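Local coordinates for protein translation initiation factor eIF2B, subunit delta (PDB 1T5O) that probably interconverts 5-methylthioribose 1-phosphate and 5-methylthioribulose 1-phosphate, an isomerase step of methionine biosynthesis, at residues A[259-264]-A[315-320]; A[68-73]-A[109-114]; A[282-287]-A[306-311]; A[18-23]-A[195-200]. All blocks are in the same frame, centred on the assembly; numbering follows the deposited sequence.

Contact 1: A[259-264]-A[315-320]; sequences IPFYVA and ENVTAL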
loop_
_atom_site.group_PDB
_atom_site.type_symbol
_atom_site.label_atom_id
_atom_site.label_comp_id
_atom_site.label_asym_id
_atom_site.label_seq_id
_atom_site.Cartn_x
_atom_site.Cartn_y
_atom_site.Cartn_z
ATOM N N ILE A 259 -19.460 -8.491 -2.994
ATOM C CA ILE A 259 -19.552 -7.198 -3.641
ATOM C C ILE A 259 -19.270 -7.384 -5.127
ATOM O O ILE A 259 -18.250 -7.935 -5.482
ATOM C CB ILE A 259 -18.545 -6.230 -3.027
ATOM C CG1 ILE A 259 -18.890 -6.072 -1.545
ATOM C CG2 ILE A 259 -18.562 -4.909 -3.778
ATOM C CD1 ILE A 259 -18.191 -4.913 -0.872
ATOM N N PRO A 260 -20.194 -6.931 -6.007
ATOM C CA PRO A 260 -19.974 -7.089 -7.454
ATOM C C PRO A 260 -18.623 -6.521 -7.871
ATOM O O PRO A 260 -18.271 -5.406 -7.473
ATOM C CB PRO A 260 -21.164 -6.331 -8.081
ATOM C CG PRO A 260 -22.283 -6.539 -7.021
ATOM C CD PRO A 260 -21.523 -6.354 -5.711
ATOM N N PHE A 261 -17.860 -7.307 -8.641
ATOM C CA PHE A 261 -16.530 -6.895 -9.104
ATOM C C PHE A 261 -16.549 -6.884 -10.641
ATOM O O PHE A 261 -16.689 -7.922 -11.296
ATOM C CB PHE A 261 -15.469 -7.878 -8.566
ATOM C CG PHE A 261 -14.048 -7.484 -8.881
ATOM C CD1 PHE A 261 -13.283 -6.764 -7.955
ATOM C CD2 PHE A 261 -13.451 -7.885 -10.085
ATOM C CE1 PHE A 261 -11.950 -6.456 -8.208
ATOM C CE2 PHE A 261 -12.109 -7.579 -10.349
ATOM C CZ PHE A 261 -11.360 -6.868 -9.415
ATOM N N TYR A 262 -16.439 -5.698 -11.212
ATOM C CA TYR A 262 -16.484 -5.561 -12.663
ATOM C C TYR A 262 -15.153 -5.161 -13.267
ATOM O O TYR A 262 -14.390 -4.412 -12.660
ATOM C CB TYR A 262 -17.542 -4.506 -13.048
ATOM C CG TYR A 262 -18.932 -4.876 -12.604
ATOM C CD1 TYR A 262 -19.546 -6.041 -13.078
ATOM C CD2 TYR A 262 -19.635 -4.064 -11.692
ATOM C CE1 TYR A 262 -20.812 -6.385 -12.663
ATOM C CE2 TYR A 262 -20.924 -4.408 -11.258
ATOM C CZ TYR A 262 -21.501 -5.561 -11.748
ATOM O OH TYR A 262 -22.766 -5.898 -11.368
ATOM N N VAL A 263 -14.879 -5.677 -14.460
ATOM C CA VAL A 263 -13.665 -5.313 -15.176
ATOM C C VAL A 263 -14.126 -4.662 -16.493
ATOM O O VAL A 263 -14.853 -5.268 -17.289
ATOM C CB VAL A 263 -12.774 -6.547 -15.508
ATOM C CG1 VAL A 263 -11.625 -6.086 -16.369
ATOM C CG2 VAL A 263 -12.237 -7.197 -14.209
ATOM N N ALA A 264 -13.730 -3.421 -16.705
ATOM C CA ALA A 264 -14.122 -2.717 -17.921
ATOM C C ALA A 264 -12.945 -2.763 -18.897
ATOM O O ALA A 264 -11.862 -2.267 -18.584
ATOM C CB ALA A 264 -14.487 -1.246 -17.580
ATOM N N GLU A 315 -13.308 -16.319 -11.852
ATOM C CA GLU A 315 -14.296 -16.741 -10.868
ATOM C C GLU A 315 -14.599 -15.571 -9.911
ATOM O O GLU A 315 -15.637 -15.545 -9.252
ATOM C CB GLU A 315 -13.769 -17.947 -10.063
ATOM C CG GLU A 315 -14.860 -18.938 -9.670
ATOM C CD GLU A 315 -15.235 -18.833 -8.207
ATOM O OE1 GLU A 315 -14.303 -18.933 -7.367
ATOM O OE2 GLU A 315 -16.444 -18.662 -7.892
ATOM N N ASN A 316 -13.680 -14.613 -9.817
ATOM C CA ASN A 316 -13.867 -13.443 -8.951
ATOM C C ASN A 316 -14.369 -12.224 -9.737
ATOM O O ASN A 316 -14.354 -11.104 -9.226
ATOM C CB ASN A 316 -12.545 -13.054 -8.275
ATOM C CG ASN A 316 -12.090 -14.057 -7.222
ATOM O OD1 ASN A 316 -12.634 -15.154 -7.118
ATOM N ND2 ASN A 316 -11.058 -13.682 -6.445
ATOM N N VAL A 317 -14.774 -12.432 -10.988
ATOM C CA VAL A 317 -15.277 -11.329 -11.816
ATOM C C VAL A 317 -16.770 -11.556 -12.076
ATOM O O VAL A 317 -17.166 -12.576 -12.663
ATOM C CB VAL A 317 -14.518 -11.269 -13.151
ATOM C CG1 VAL A 317 -15.103 -10.161 -14.045
ATOM C CG2 VAL A 317 -13.010 -11.022 -12.868
ATOM N N THR A 318 -17.588 -10.615 -11.617
ATOM C CA THR A 318 -19.046 -10.695 -11.758
ATOM C C THR A 318 -19.465 -10.533 -13.218
ATOM O O THR A 318 -20.392 -11.199 -13.692
ATOM C CB THR A 318 -19.730 -9.587 -10.905
ATOM O OG1 THR A 318 -19.217 -9.645 -9.562
ATOM C CG2 THR A 318 -21.266 -9.780 -10.886
ATOM N N ALA A 319 -18.784 -9.635 -13.928
ATOM C CA ALA A 319 -19.075 -9.434 -15.334
ATOM C C ALA A 319 -17.983 -8.589 -15.960
ATOM O O ALA A 319 -17.306 -7.822 -15.268
ATOM C CB ALA A 319 -20.466 -8.725 -15.503
ATOM N N LEU A 320 -17.829 -8.729 -17.274
ATOM C CA LEU A 320 -16.875 -7.954 -18.044
ATOM C C LEU A 320 -17.714 -6.883 -18.775
ATOM O O LEU A 320 -18.756 -7.183 -19.334
ATOM C CB LEU A 320 -16.157 -8.869 -19.060
ATOM C CG LEU A 320 -15.403 -10.065 -18.463
ATOM C CD1 LEU A 320 -14.945 -11.012 -19.563
ATOM C CD2 LEU A 320 -14.207 -9.571 -17.639
#

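Contact 2: A[68-73]-A[109-114]; sequences ADVDEL and ESVEEV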
loop_
_atom_site.group_PDB
_atom_site.type_symbol
_atom_site.label_atom_id
_atom_site.label_comp_id
_atom_site.label_asym_id
_atom_site.label_seq_id
_atom_site.Cartn_x
_atom_site.Cartn_y
_atom_site.Cartn_z
ATOM N N ALA A 68 10.774 17.517 -50.187
ATOM C CA ALA A 68 10.497 17.849 -51.579
ATOM C C ALA A 68 10.093 16.565 -52.321
ATOM O O ALA A 68 9.210 16.588 -53.189
ATOM C CB ALA A 68 11.728 18.482 -52.227
ATOM N N ASP A 69 10.734 15.450 -51.960
ATOM C CA ASP A 69 10.456 14.149 -52.575
ATOM C C ASP A 69 9.780 13.131 -51.653
ATOM O O ASP A 69 10.223 12.888 -50.531
ATOM C CB ASP A 69 11.738 13.537 -53.130
ATOM C CG ASP A 69 11.558 12.086 -53.513
ATOM O OD1 ASP A 69 11.586 11.224 -52.609
ATOM O OD2 ASP A 69 11.365 11.802 -54.715
ATOM N N VAL A 70 8.720 12.517 -52.171
ATOM C CA VAL A 70 7.919 11.538 -51.447
ATOM C C VAL A 70 8.657 10.297 -50.957
ATOM O O VAL A 70 8.584 9.956 -49.776
ATOM C CB VAL A 70 6.721 11.084 -52.311
ATOM C CG1 VAL A 70 5.797 10.197 -51.496
ATOM C CG2 VAL A 70 5.969 12.299 -52.830
ATOM N N ASP A 71 9.362 9.614 -51.849
ATOM C CA ASP A 71 10.073 8.402 -51.455
ATOM C C ASP A 71 11.046 8.606 -50.310
ATOM O O ASP A 71 11.341 7.675 -49.560
ATOM C CB ASP A 71 10.785 7.799 -52.659
ATOM C CG ASP A 71 9.816 7.370 -53.730
ATOM O OD1 ASP A 71 8.699 6.936 -53.361
ATOM O OD2 ASP A 71 10.161 7.454 -54.929
ATOM N N GLU A 72 11.547 9.829 -50.174
ATOM C CA GLU A 72 12.473 10.145 -49.096
ATOM C C GLU A 72 11.631 10.223 -47.826
ATOM O O GLU A 72 12.026 9.734 -46.762
ATOM C CB GLU A 72 13.158 11.486 -49.373
ATOM C CG GLU A 72 13.753 11.581 -50.777
ATOM C CD GLU A 72 14.769 12.699 -50.918
ATOM O OE1 GLU A 72 14.420 13.874 -50.667
ATOM O OE2 GLU A 72 15.926 12.389 -51.282
ATOM N N LEU A 73 10.462 10.838 -47.961
ATOM C CA LEU A 73 9.526 10.972 -46.856
ATOM C C LEU A 73 9.179 9.578 -46.346
ATOM O O LEU A 73 9.355 9.288 -45.162
ATOM C CB LEU A 73 8.255 11.688 -47.318
ATOM C CG LEU A 73 7.101 11.719 -46.308
ATOM C CD1 LEU A 73 7.588 12.316 -44.995
ATOM C CD2 LEU A 73 5.936 12.517 -46.877
ATOM N N GLU A 109 0.730 9.208 -52.652
ATOM C CA GLU A 109 1.602 9.266 -53.820
ATOM C C GLU A 109 2.319 10.608 -53.965
ATOM O O GLU A 109 3.080 10.812 -54.905
ATOM C CB GLU A 109 0.798 8.954 -55.083
ATOM C CG GLU A 109 0.997 7.535 -55.609
ATOM C CD GLU A 109 2.295 7.385 -56.397
ATOM O OE1 GLU A 109 2.591 6.263 -56.877
ATOM O OE2 GLU A 109 3.021 8.393 -56.544
ATOM N N SER A 110 2.071 11.519 -53.033
ATOM C CA SER A 110 2.713 12.830 -53.041
ATOM C C SER A 110 3.030 13.173 -51.599
ATOM O O SER A 110 2.491 12.554 -50.679
ATOM C CB SER A 110 1.784 13.894 -53.620
ATOM O OG SER A 110 0.700 14.147 -52.752
ATOM N N VAL A 111 3.892 14.161 -51.397
ATOM C CA VAL A 111 4.269 14.557 -50.050
ATOM C C VAL A 111 3.050 14.990 -49.220
ATOM O O VAL A 111 2.922 14.571 -48.069
ATOM C CB VAL A 111 5.329 15.673 -50.098
ATOM C CG1 VAL A 111 5.986 15.851 -48.737
ATOM C CG2 VAL A 111 6.371 15.325 -51.150
ATOM N N GLU A 112 2.156 15.803 -49.794
ATOM C CA GLU A 112 0.952 16.239 -49.069
ATOM C C GLU A 112 0.070 15.045 -48.704
ATOM O O GLU A 112 -0.343 14.900 -47.561
ATOM C CB GLU A 112 0.112 17.222 -49.896
ATOM C CG GLU A 112 0.413 18.699 -49.648
ATOM C CD GLU A 112 -0.760 19.607 -50.023
ATOM O OE1 GLU A 112 -1.705 19.733 -49.212
ATOM O OE2 GLU A 112 -0.745 20.187 -51.132
ATOM N N GLU A 113 -0.228 14.207 -49.687
ATOM C CA GLU A 113 -1.044 13.023 -49.454
ATOM C C GLU A 113 -0.533 12.210 -48.261
ATOM O O GLU A 113 -1.294 11.892 -47.348
ATOM C CB GLU A 113 -1.052 12.143 -50.702
ATOM C CG GLU A 113 -2.223 12.396 -51.632
ATOM C CD GLU A 113 -1.900 12.058 -53.072
ATOM O OE1 GLU A 113 -1.194 11.050 -53.297
ATOM O OE2 GLU A 113 -2.355 12.798 -53.976
ATOM N N VAL A 114 0.756 11.880 -48.281
ATOM C CA VAL A 114 1.365 11.101 -47.211
ATOM C C VAL A 114 1.218 11.796 -45.876
ATOM O O VAL A 114 0.967 11.143 -44.865
ATOM C CB VAL A 114 2.854 10.824 -47.487
ATOM C CG1 VAL A 114 3.501 10.150 -46.281
ATOM C CG2 VAL A 114 2.980 9.928 -48.709
#

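Contact 3: A[282-287]-A[306-311]; sequences EERPRE and NPAFDP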
loop_
_atom_site.group_PDB
_atom_site.type_symbol
_atom_site.label_atom_id
_atom_site.label_comp_id
_atom_site.label_asym_id
_atom_site.label_seq_id
_atom_site.Cartn_x
_atom_site.Cartn_y
_atom_site.Cartn_z
ATOM N N GLU A 282 6.370 -9.253 -15.513
ATOM C CA GLU A 282 7.624 -8.536 -15.358
ATOM C C GLU A 282 7.762 -7.879 -13.987
ATOM O O GLU A 282 6.779 -7.498 -13.361
ATOM C CB GLU A 282 7.704 -7.473 -16.453
ATOM C CG GLU A 282 6.325 -6.865 -16.772
ATOM C CD GLU A 282 6.202 -6.354 -18.221
ATOM O OE1 GLU A 282 6.712 -7.033 -19.153
ATOM O OE2 GLU A 282 5.582 -5.284 -18.431
ATOM N N GLU A 283 9.001 -7.742 -13.537
ATOM C CA GLU A 283 9.322 -7.100 -12.277
ATOM C C GLU A 283 9.608 -5.638 -12.617
ATOM O O GLU A 283 10.208 -5.378 -13.642
ATOM C CB GLU A 283 10.591 -7.706 -11.696
ATOM C CG GLU A 283 10.397 -8.930 -10.838
ATOM C CD GLU A 283 9.803 -8.574 -9.512
ATOM O OE1 GLU A 283 10.495 -7.930 -8.681
ATOM O OE2 GLU A 283 8.629 -8.935 -9.317
ATOM N N ARG A 284 9.189 -4.710 -11.758
ATOM C CA ARG A 284 9.441 -3.280 -11.945
ATOM C C ARG A 284 10.633 -2.915 -11.064
ATOM O O ARG A 284 10.978 -3.658 -10.142
ATOM C CB ARG A 284 8.209 -2.448 -11.560
ATOM C CG ARG A 284 7.032 -2.577 -12.557
ATOM C CD ARG A 284 7.397 -2.146 -13.986
ATOM N NE ARG A 284 6.301 -2.330 -14.953
ATOM C CZ ARG A 284 6.279 -3.245 -15.935
ATOM N NH1 ARG A 284 7.296 -4.084 -16.109
ATOM N NH2 ARG A 284 5.237 -3.317 -16.756
ATOM N N PRO A 285 11.278 -1.768 -11.329
ATOM C CA PRO A 285 12.450 -1.308 -10.567
ATOM C C PRO A 285 12.303 -1.388 -9.045
ATOM O O PRO A 285 11.337 -0.892 -8.483
ATOM C CB PRO A 285 12.620 0.139 -11.037
ATOM C CG PRO A 285 12.129 0.072 -12.471
ATOM C CD PRO A 285 10.857 -0.745 -12.310
ATOM N N ARG A 286 13.276 -1.997 -8.387
ATOM C CA ARG A 286 13.246 -2.130 -6.939
ATOM C C ARG A 286 13.244 -0.776 -6.216
ATOM O O ARG A 286 12.789 -0.678 -5.067
ATOM C CB ARG A 286 14.430 -2.990 -6.464
ATOM C CG ARG A 286 15.820 -2.435 -6.808
ATOM C CD ARG A 286 16.913 -3.397 -6.372
ATOM N NE ARG A 286 17.015 -3.538 -4.916
ATOM C CZ ARG A 286 17.688 -2.703 -4.128
ATOM N NH1 ARG A 286 18.322 -1.657 -4.647
ATOM N NH2 ARG A 286 17.757 -2.931 -2.822
ATOM N N GLU A 287 13.708 0.280 -6.873
ATOM C CA GLU A 287 13.754 1.564 -6.166
ATOM C C GLU A 287 12.374 2.156 -5.884
ATOM O O GLU A 287 12.242 3.037 -5.042
ATOM C CB GLU A 287 14.634 2.585 -6.903
ATOM C CG GLU A 287 14.002 3.326 -8.073
ATOM C CD GLU A 287 14.672 4.687 -8.316
ATOM O OE1 GLU A 287 14.880 5.063 -9.501
ATOM O OE2 GLU A 287 14.984 5.389 -7.319
ATOM N N ASN A 306 8.714 -6.907 -6.706
ATOM C CA ASN A 306 7.848 -5.843 -7.234
ATOM C C ASN A 306 7.168 -6.196 -8.570
ATOM O O ASN A 306 7.412 -5.548 -9.584
ATOM C CB ASN A 306 8.717 -4.554 -7.371
ATOM C CG ASN A 306 7.914 -3.290 -7.700
ATOM O OD1 ASN A 306 6.714 -3.199 -7.448
ATOM N ND2 ASN A 306 8.601 -2.288 -8.258
ATOM N N PRO A 307 6.317 -7.245 -8.589
ATOM C CA PRO A 307 5.638 -7.614 -9.841
ATOM C C PRO A 307 4.782 -6.456 -10.357
ATOM O O PRO A 307 4.193 -5.716 -9.570
ATOM C CB PRO A 307 4.787 -8.812 -9.437
ATOM C CG PRO A 307 4.424 -8.454 -7.960
ATOM C CD PRO A 307 5.766 -7.984 -7.434
ATOM N N ALA A 308 4.687 -6.315 -11.675
ATOM C CA ALA A 308 3.923 -5.210 -12.258
ATOM C C ALA A 308 2.417 -5.444 -12.262
ATOM O O ALA A 308 1.637 -4.492 -12.197
ATOM C CB ALA A 308 4.416 -4.928 -13.714
ATOM N N PHE A 309 2.014 -6.703 -12.354
ATOM C CA PHE A 309 0.601 -7.058 -12.392
ATOM C C PHE A 309 0.357 -8.313 -11.591
ATOM O O PHE A 309 1.293 -8.983 -11.154
ATOM C CB PHE A 309 0.164 -7.431 -13.830
ATOM C CG PHE A 309 0.593 -6.453 -14.893
ATOM C CD1 PHE A 309 1.751 -6.670 -15.623
ATOM C CD2 PHE A 309 -0.170 -5.322 -15.159
ATOM C CE1 PHE A 309 2.152 -5.772 -16.606
ATOM C CE2 PHE A 309 0.216 -4.416 -16.135
ATOM C CZ PHE A 309 1.381 -4.638 -16.865
ATOM N N ASP A 310 -0.923 -8.641 -11.430
ATOM C CA ASP A 310 -1.308 -9.909 -10.851
ATOM C C ASP A 310 -2.494 -10.434 -11.660
ATOM O O ASP A 310 -3.136 -9.688 -12.396
ATOM C CB ASP A 310 -1.631 -9.860 -9.327
ATOM C CG ASP A 310 -2.705 -8.833 -8.921
ATOM O OD1 ASP A 310 -3.617 -8.468 -9.697
ATOM O OD2 ASP A 310 -2.640 -8.424 -7.737
ATOM N N PRO A 311 -2.753 -11.739 -11.590
ATOM C CA PRO A 311 -3.875 -12.327 -12.317
ATOM C C PRO A 311 -5.074 -12.493 -11.374
ATOM O O PRO A 311 -4.936 -13.013 -10.275
ATOM C CB PRO A 311 -3.331 -13.671 -12.788
ATOM C CG PRO A 311 -2.234 -14.033 -11.740
ATOM C CD PRO A 311 -1.840 -12.760 -11.033
#

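Contact 4: A[18-23]-A[195-200]; sequences TKLPEK and SRLTCW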
loop_
_atom_site.group_PDB
_atom_site.type_symbol
_atom_site.label_atom_id
_atom_site.label_comp_id
_atom_site.label_asym_id
_atom_site.label_seq_id
_atom_site.Cartn_x
_atom_site.Cartn_y
_atom_site.Cartn_z
ATOM N N THR A 18 3.263 13.412 -15.691
ATOM C CA THR A 18 4.293 13.440 -14.659
ATOM C C THR A 18 4.151 14.694 -13.780
ATOM O O THR A 18 4.712 14.752 -12.691
ATOM C CB THR A 18 5.709 13.438 -15.272
ATOM O OG1 THR A 18 6.003 14.741 -15.789
ATOM C CG2 THR A 18 5.796 12.413 -16.402
ATOM N N LYS A 19 3.386 15.680 -14.247
ATOM C CA LYS A 19 3.181 16.932 -13.514
ATOM C C LYS A 19 2.003 16.872 -12.556
ATOM O O LYS A 19 1.849 17.723 -11.667
ATOM C CB LYS A 19 2.946 18.070 -14.507
ATOM C CG LYS A 19 3.985 19.163 -14.468
ATOM C CD LYS A 19 5.323 18.652 -14.950
ATOM C CE LYS A 19 6.375 19.747 -14.863
ATOM N NZ LYS A 19 6.866 20.163 -16.213
ATOM N N LEU A 20 1.151 15.878 -12.759
ATOM C CA LEU A 20 -0.026 15.685 -11.914
ATOM C C LEU A 20 0.425 15.136 -10.573
ATOM O O LEU A 20 1.446 14.466 -10.499
ATOM C CB LEU A 20 -0.974 14.679 -12.581
ATOM C CG LEU A 20 -2.180 15.133 -13.422
ATOM C CD1 LEU A 20 -2.153 16.605 -13.715
ATOM C CD2 LEU A 20 -2.244 14.279 -14.692
ATOM N N PRO A 21 -0.351 15.377 -9.502
ATOM C CA PRO A 21 -1.612 16.130 -9.465
ATOM C C PRO A 21 -1.473 17.647 -9.234
ATOM O O PRO A 21 -2.454 18.390 -9.320
ATOM C CB PRO A 21 -2.377 15.447 -8.324
ATOM C CG PRO A 21 -1.284 15.079 -7.366
ATOM C CD PRO A 21 -0.206 14.540 -8.292
ATOM N N GLU A 22 -0.262 18.096 -8.932
ATOM C CA GLU A 22 -0.023 19.508 -8.647
ATOM C C GLU A 22 -0.329 20.485 -9.773
ATOM O O GLU A 22 -0.845 21.574 -9.522
ATOM C CB GLU A 22 1.425 19.712 -8.195
ATOM C CG GLU A 22 1.937 21.142 -8.364
ATOM C CD GLU A 22 3.236 21.380 -7.645
ATOM O OE1 GLU A 22 4.229 20.663 -7.921
ATOM O OE2 GLU A 22 3.255 22.291 -6.792
ATOM N N LYS A 23 -0.018 20.111 -11.010
ATOM C CA LYS A 23 -0.269 21.014 -12.124
ATOM C C LYS A 23 -0.729 20.324 -13.386
ATOM O O LYS A 23 -0.259 19.233 -13.721
ATOM C CB LYS A 23 0.998 21.817 -12.455
ATOM C CG LYS A 23 1.600 22.581 -11.279
ATOM C CD LYS A 23 2.539 23.737 -11.707
ATOM C CE LYS A 23 3.520 23.341 -12.832
ATOM N NZ LYS A 23 2.901 23.326 -14.206
ATOM N N SER A 195 -3.843 7.850 -6.369
ATOM C CA SER A 195 -3.889 9.155 -5.705
ATOM C C SER A 195 -3.461 10.292 -6.638
ATOM O O SER A 195 -4.050 11.376 -6.619
ATOM C CB SER A 195 -3.001 9.145 -4.457
ATOM O OG SER A 195 -1.662 8.865 -4.817
ATOM N N ARG A 196 -2.450 10.032 -7.456
ATOM C CA ARG A 196 -1.934 11.019 -8.388
ATOM C C ARG A 196 -2.832 11.318 -9.589
ATOM O O ARG A 196 -3.080 12.471 -9.917
ATOM C CB ARG A 196 -0.569 10.572 -8.924
ATOM C CG ARG A 196 0.519 10.541 -7.880
ATOM C CD ARG A 196 1.865 10.825 -8.512
ATOM N NE ARG A 196 1.977 10.052 -9.714
ATOM C CZ ARG A 196 2.173 10.540 -10.934
ATOM N NH1 ARG A 196 2.311 11.845 -11.165
ATOM N NH2 ARG A 196 2.157 9.696 -11.939
ATOM N N LEU A 197 -3.337 10.267 -10.216
ATOM C CA LEU A 197 -4.123 10.408 -11.429
ATOM C C LEU A 197 -5.636 10.266 -11.274
ATOM O O LEU A 197 -6.382 11.136 -11.700
ATOM C CB LEU A 197 -3.581 9.409 -12.461
ATOM C CG LEU A 197 -2.037 9.437 -12.606
ATOM C CD1 LEU A 197 -1.544 8.424 -13.661
ATOM C CD2 LEU A 197 -1.576 10.844 -13.026
ATOM N N THR A 198 -6.089 9.184 -10.655
ATOM C CA THR A 198 -7.521 8.987 -10.520
ATOM C C THR A 198 -8.201 10.070 -9.698
ATOM O O THR A 198 -9.259 10.573 -10.092
ATOM C CB THR A 198 -7.813 7.604 -9.919
ATOM O OG1 THR A 198 -7.440 6.623 -10.884
ATOM C CG2 THR A 198 -9.274 7.446 -9.561
ATOM N N CYS A 199 -7.613 10.434 -8.562
ATOM C CA CYS A 199 -8.233 11.462 -7.752
ATOM C C CYS A 199 -8.258 12.804 -8.515
ATOM O O CYS A 199 -9.202 13.579 -8.386
ATOM C CB CYS A 199 -7.517 11.606 -6.405
ATOM S SG CYS A 199 -7.802 10.217 -5.231
ATOM N N TRP A 200 -7.213 13.067 -9.291
ATOM C CA TRP A 200 -7.138 14.296 -10.062
ATOM C C TRP A 200 -8.240 14.383 -11.119
ATOM O O TRP A 200 -9.041 15.334 -11.131
ATOM C CB TRP A 200 -5.773 14.421 -10.748
ATOM C CG TRP A 200 -5.615 15.763 -11.437
ATOM C CD1 TRP A 200 -5.220 16.951 -10.855
ATOM C CD2 TRP A 200 -5.989 16.085 -12.791
ATOM N NE1 TRP A 200 -5.341 17.976 -11.768
ATOM C CE2 TRP A 200 -5.810 17.476 -12.956
ATOM C CE3 TRP A 200 -6.465 15.326 -13.874
ATOM C CZ2 TRP A 200 -6.091 18.135 -14.166
ATOM C CZ3 TRP A 200 -6.748 15.984 -15.087
ATOM C CH2 TRP A 200 -6.558 17.378 -15.215
HETATM O O HOH W 1 -4.124 20.601 -11.239
#

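Contact 1: A[259-264]-A[315-320]
The backbone N of Phe-261 donates a nearly straight hydrogen bond to OG1 of Thr-318 (2.9 Å), and Thr-318 N returns one of 2.9 Å to Phe-261 O, approaching in the carbonyl plane. This two-way clasp stands at the mouth of a parallel strand pair, 261-264 beside 319-322, in the mixed sheet of a Rossmann-like domain. With chi1 at -51° the threonine hydroxyl lies beside its own backbone N, which lets the hydroxyl and the N-H of Thr-318 face the N and O of one residue, Phe-261; CG2 turns instead to the Tyr-262 ring. Farther in, the strands are held by a weak bond from Val-263 N to Ala-319 O (3.3 Å). That same oxygen meets the Tyr-262 ring at its edge, in plane, while CE1 of the ring rests on Ala-319 CB at 3.7 Å. On the side of Phe-261, the ring atom CD2 comes within 3.5 Å of Asn-316 O. Asn-316 spends its amide nitrogen on Ser-251 of helix 247-256, which also packs against Phe-261. On the face away from Tyr-262 and Ala-319 the contacts of Val-263 are aliphatic. Its side chain, about 7 Å from that of Asn-243, predicted to bind the substrate, crosses that of Val-317 at about a right angle, Val-263 CG2 4.1 Å from Val-317 CG1, and Val-263 CB is 4.0 Å from Leu-320 CD2.

Contact 2: A[68-73]-A[109-114]
Val-70 and Val-111, the first residues of helices 70-85 and 111-141, interlock where the two helices start side by side, a helix-helix contact made by their N-terminal turns. Between the segments there is van der Waals contact only, methyl on methyl and methyl on backbone, with no hydrogen bond. Val-70 has CG1 trans to its backbone N (chi1 -173°), which leaves CG2 to press on the start of helix 111-141, 3.1 Å from Val-111 N and 3.5 Å from Val-111 CG2. CG1 meanwhile reaches CG2 of Val-114 at 4.0 Å. One turn on, Leu-73 and Val-114 meet tip to tip, CD2 against CG1 at a tight 3.4 Å, and the same CD2 touches Val-111 CG1. Phe-67 packs on both Leu-73 and Val-111 and extends the apolar patch. Shortening Val-70 to an alanine would probably open a gap against the Ser-110 to Val-111 backbone and leave Val-114 CG2 without this neighbour. Polar interactions stay within each segment and serve the helix starts. Ser-110 is an N-cap, its OG accepting from Glu-113 N at 3.2 Å. The Glu-113 side chain curls back in turn, and its OE1, met nearly along the C-O bond, takes a hydrogen bond of 2.7 Å from Glu-109 N.

Contact 3: A[282-287]-A[306-311]
Arg-284 lays one face of its guanidinium flat over Ala-308, whose CB sits beneath the centre of the group, 3.4 Å from CZ. Phe-309 stands almost upright to this plane, the ring turned by 82°, with CE1 3.9 Å from NH2. Glu-282 fixes the guanidinium's rotation: its OE2 lies in the guanidinium plane and forms a salt bridge of 2.6 Å with NH2, which comes to the anti side of the carboxylate. Glu-282 reaches it with CG between its backbone N and carbonyl carbon (chi1 35°), and OE2 also faces the edge of the Phe-309 ring. Glu-283 folds back over residues 306-307, bent at chi2, so that OE1 receives Asn-306 N through its syn lone pair at 2.8 Å. Beneath the side chains the backbones form a single bridge around Glu-283 and Pro-307: Ala-308 N binds Glu-282 O and Arg-284 N binds Asn-306 O, both at 2.9 Å. The Asn-306 amide runs under Arg-284 CB, and ND2 makes a weak bond to Pro-285 O (3.1 Å) beside a further one to Glu-288. The loop ahead of helix 287-290 is thus fastened to the start of strand 309-313, within this chain an outer strand of a three-stranded antiparallel sheet, paired with 240-244. Phe-309 touches Asp-234, the predicted proton donor, and Met-216 of the second subunit packs on Asn-306 and Pro-307.

Contact 4: A[18-23]-A[195-200]
Leu-20 sets its CD1 methyl squarely over the indole of Trp-200, 3.9 Å from the centroid of the five-membered ring and 11° off its normal, a CH-pi contact. The leucine adopts an unusual conformation to do so: chi1 is -97° and chi2 only 11°, nearly eclipsed, which sends CD2 to Leu-197 CD2 at 3.9 Å while CD1 stays on the ring. Trp-200 extends from helix 193-204 with CG trans to the backbone N, bringing the indole face under Leu-20 and Trp-200 CD1 near Pro-21 O. A water at the ring edge accepts from Trp-200 NE1 (2.9 Å) and gives a weak bond to Pro-21 O. An alanine in place of Trp-200 would probably leave Leu-20 CD1 without its aromatic floor and the water without its indole donor. Pro-21 follows a cis peptide, and its CB lies 3.4 Å from Arg-196 O, a buried oxygen with no hydrogen-bond partner, in a wider pi-type turn of the helix. Arg-196 NH1 reaches Leu-20 O at 2.8 Å, a weak bond at a poor angle, with a second weak one to Gln-17 O; Leu-197 CD2 lies over one guanidinium face, toward its rim. The contact joins the loop between strands 12-15 and 26-29 to helix 193-204, whose Cys-199 packs on strand 208-212. Leu-197 neighbours Arg-45 and Gln-193, predicted to bind the substrate, and Ala-298 of the second subunit packs on Pro-21 and Ser-195.

In the fold
Contacts 1 and 4 are buried, whereas 2 and 3 are only partly so; contact 2, its centre about 34 Å from that of the chain, is the most remote. Contact 1 joins parallel strands of the large sheet through backbone bonds and one threonine hydroxyl, with side chains on both faces. Contact 2 joins two helix starts by aliphatic packing alone. Contact 3 relies on charged groups and main-chain bonds, and contact 4 on an aromatic face and a bridging water. No helix or strand is shared, although strands 309-313 of contact 3 and 319-322 of contact 1 follow each other in the chain. Contacts 3 and 4, centres about 22 Å apart, both touch the second subunit and approach predicted active-site residues.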